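Local atomic coordinates of ChrR-like cupin domain-containing protein (Ralstonia eutropha, PDB entry 3CJX), a protein that is of unknown function but adopts a cupin-like fold and belongs to the ChrR-type cupin family. Residues Leu35-Asp38 / Leu43-Met46. Numbering follows the deposited sequence.
Sequences LFMD and LMVM
M37 meets both M44 and M46, all three selenomethionines, on the buried face of a two-stranded antiparallel pairing, and the group shows how one methyl can lie against two selenium atoms of the partner strand. M37 supplies the middle of the group: its chain, bent at chi2 and chi3, reaches across so that the methyl CE lies 3.5 Å from SE of M44 and equally far from SE of M46. M46 crosses it at about a right angle, whereas M44 runs on toward helix 135-148, where both M37 and M44 touch I138. On the reverse face F36 stands beside V45, CB to CB 3.9 Å, and with CG anti to the backbone N (chi1 -175°) its ring is carried toward L43; CD2 of L43 lies 4.3 Å from CE2 of F36, oblique to the ring. Strands 30-38 and 43-50 form a beta hairpin of the cupin-like fold, with strand 110-117 beside 43-50 and strand 156-157 beside 30-38. A classic beta bulge interrupts the pairing where L35 and F36 both face V45: V45 O takes a straight bond from F36 N at 3.1 Å, in the carbonyl plane, and a weak one from L35 N. Near the turn, D38 and L43 exchange two backbone hydrogen bonds, while D38 OD1 accepts one from N41 N.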
ATOM      1  N   LEU A  35      -1.440   8.457  -1.048  1.00 35.85           N
ATOM      2  CA  LEU A  35      -0.900   9.520  -1.890  1.00 36.03           C
ATOM      3  C   LEU A  35      -1.763   9.695  -3.151  1.00 35.14           C
ATOM      4  O   LEU A  35      -2.363  10.757  -3.352  1.00 34.60           O
ATOM      5  CB  LEU A  35       0.571   9.227  -2.240  1.00 35.86           C
ATOM      6  CG  LEU A  35       1.417   8.909  -0.999  1.00 34.79           C
ATOM      7  CD1 LEU A  35       2.830   8.482  -1.359  1.00 29.66           C
ATOM      8  CD2 LEU A  35       1.413  10.134  -0.080  1.00 27.23           C
ATOM      9  N   PHE A  36      -1.852   8.634  -3.958  1.00 34.88           N
ATOM     10  CA  PHE A  36      -2.605   8.652  -5.211  1.00 35.08           C
ATOM     11  C   PHE A  36      -3.469   7.405  -5.347  1.00 35.08           C
ATOM     12  O   PHE A  36      -2.968   6.306  -5.206  1.00 33.83           O
ATOM     13  CB  PHE A  36      -1.641   8.747  -6.397  1.00 34.98           C
ATOM     14  CG  PHE A  36      -2.324   8.881  -7.718  1.00 33.30           C
ATOM     15  CD1 PHE A  36      -2.653  10.126  -8.208  1.00 34.63           C
ATOM     16  CD2 PHE A  36      -2.647   7.764  -8.467  1.00 34.02           C
ATOM     17  CE1 PHE A  36      -3.289  10.260  -9.418  1.00 36.09           C
ATOM     18  CE2 PHE A  36      -3.288   7.890  -9.674  1.00 32.87           C
ATOM     19  CZ  PHE A  36      -3.607   9.131 -10.152  1.00 34.68           C
HETATM   20  N   MSE A  37      -4.762   7.579  -5.640  1.00 35.89           N
HETATM   21  CA  MSE A  37      -5.694   6.447  -5.790  1.00 36.77           C
HETATM   22  C   MSE A  37      -6.593   6.582  -7.007  1.00 36.00           C
HETATM   23  O   MSE A  37      -7.387   7.517  -7.102  1.00 36.58           O
HETATM   24  CB  MSE A  37      -6.553   6.311  -4.555  1.00 35.97           C
HETATM   25  CG  MSE A  37      -5.746   6.432  -3.318  1.00 38.72           C
HETATM   26 SE   MSE A  37      -6.426   5.356  -1.932  0.75 40.93          SE
HETATM   27  CE  MSE A  37      -5.639   3.690  -2.550  1.00 37.57           C
ATOM     28  N   ASP A  38      -6.467   5.632  -7.924  1.00 35.69           N
ATOM     29  CA  ASP A  38      -7.227   5.610  -9.175  1.00 35.45           C
ATOM     30  C   ASP A  38      -7.893   4.251  -9.278  1.00 35.33           C
ATOM     31  O   ASP A  38      -7.329   3.341  -9.874  1.00 35.96           O
ATOM     32  CB  ASP A  38      -6.286   5.839 -10.366  1.00 35.22           C
ATOM     33  CG  ASP A  38      -7.011   5.884 -11.703  1.00 37.90           C
ATOM     34  OD1 ASP A  38      -8.168   5.403 -11.790  1.00 38.22           O
ATOM     35  OD2 ASP A  38      -6.416   6.399 -12.685  1.00 40.19           O
ATOM     36  N   LEU A  43      -4.842   1.671  -9.810  1.00 38.30           N
ATOM     37  CA  LEU A  43      -3.507   2.147  -9.450  1.00 38.49           C
ATOM     38  C   LEU A  43      -3.509   2.866  -8.101  1.00 37.44           C
ATOM     39  O   LEU A  43      -4.388   3.684  -7.843  1.00 36.42           O
ATOM     40  CB  LEU A  43      -2.988   3.075 -10.548  1.00 38.42           C
ATOM     41  CG  LEU A  43      -1.597   3.661 -10.329  1.00 40.99           C
ATOM     42  CD1 LEU A  43      -0.524   2.557 -10.199  1.00 43.92           C
ATOM     43  CD2 LEU A  43      -1.316   4.576 -11.496  1.00 42.77           C
HETATM   44  N   MSE A  44      -2.557   2.531  -7.234  1.00 36.69           N
HETATM   45  CA  MSE A  44      -2.428   3.240  -5.965  1.00 38.04           C
HETATM   46  C   MSE A  44      -0.974   3.483  -5.675  1.00 36.45           C
HETATM   47  O   MSE A  44      -0.171   2.571  -5.824  1.00 37.08           O
HETATM   48  CB  MSE A  44      -2.934   2.464  -4.757  1.00 37.62           C
HETATM   49  CG  MSE A  44      -3.889   1.385  -5.003  1.00 40.48           C
HETATM   50 SE   MSE A  44      -4.356   0.572  -3.292  0.75 45.94          SE
HETATM   51  CE  MSE A  44      -3.569  -1.182  -3.592  1.00 43.06           C
ATOM     52  N   VAL A  45      -0.649   4.694  -5.241  1.00 35.25           N
ATOM     53  CA  VAL A  45       0.693   5.027  -4.827  1.00 34.90           C
ATOM     54  C   VAL A  45       0.549   5.352  -3.347  1.00 35.01           C
ATOM     55  O   VAL A  45      -0.167   6.280  -2.997  1.00 33.69           O
ATOM     56  CB  VAL A  45       1.260   6.198  -5.638  1.00 35.51           C
ATOM     57  CG1 VAL A  45       2.713   6.496  -5.212  1.00 30.84           C
ATOM     58  CG2 VAL A  45       1.168   5.893  -7.120  1.00 28.06           C
HETATM   59  N   MSE A  46       1.189   4.566  -2.482  1.00 35.37           N
HETATM   60  CA  MSE A  46       1.052   4.735  -1.034  1.00 36.41           C
HETATM   61  C   MSE A  46       2.373   4.681  -0.283  1.00 35.80           C
HETATM   62  O   MSE A  46       3.360   4.148  -0.766  1.00 36.28           O
HETATM   63  CB  MSE A  46       0.261   3.565  -0.452  1.00 37.79           C
HETATM   64  CG  MSE A  46      -0.962   3.067  -1.213  1.00 44.45           C
HETATM   65 SE   MSE A  46      -2.502   4.215  -1.031  0.75 51.40          SE
HETATM   66  CE  MSE A  46      -2.405   5.360  -2.544  1.00 44.52           C
TER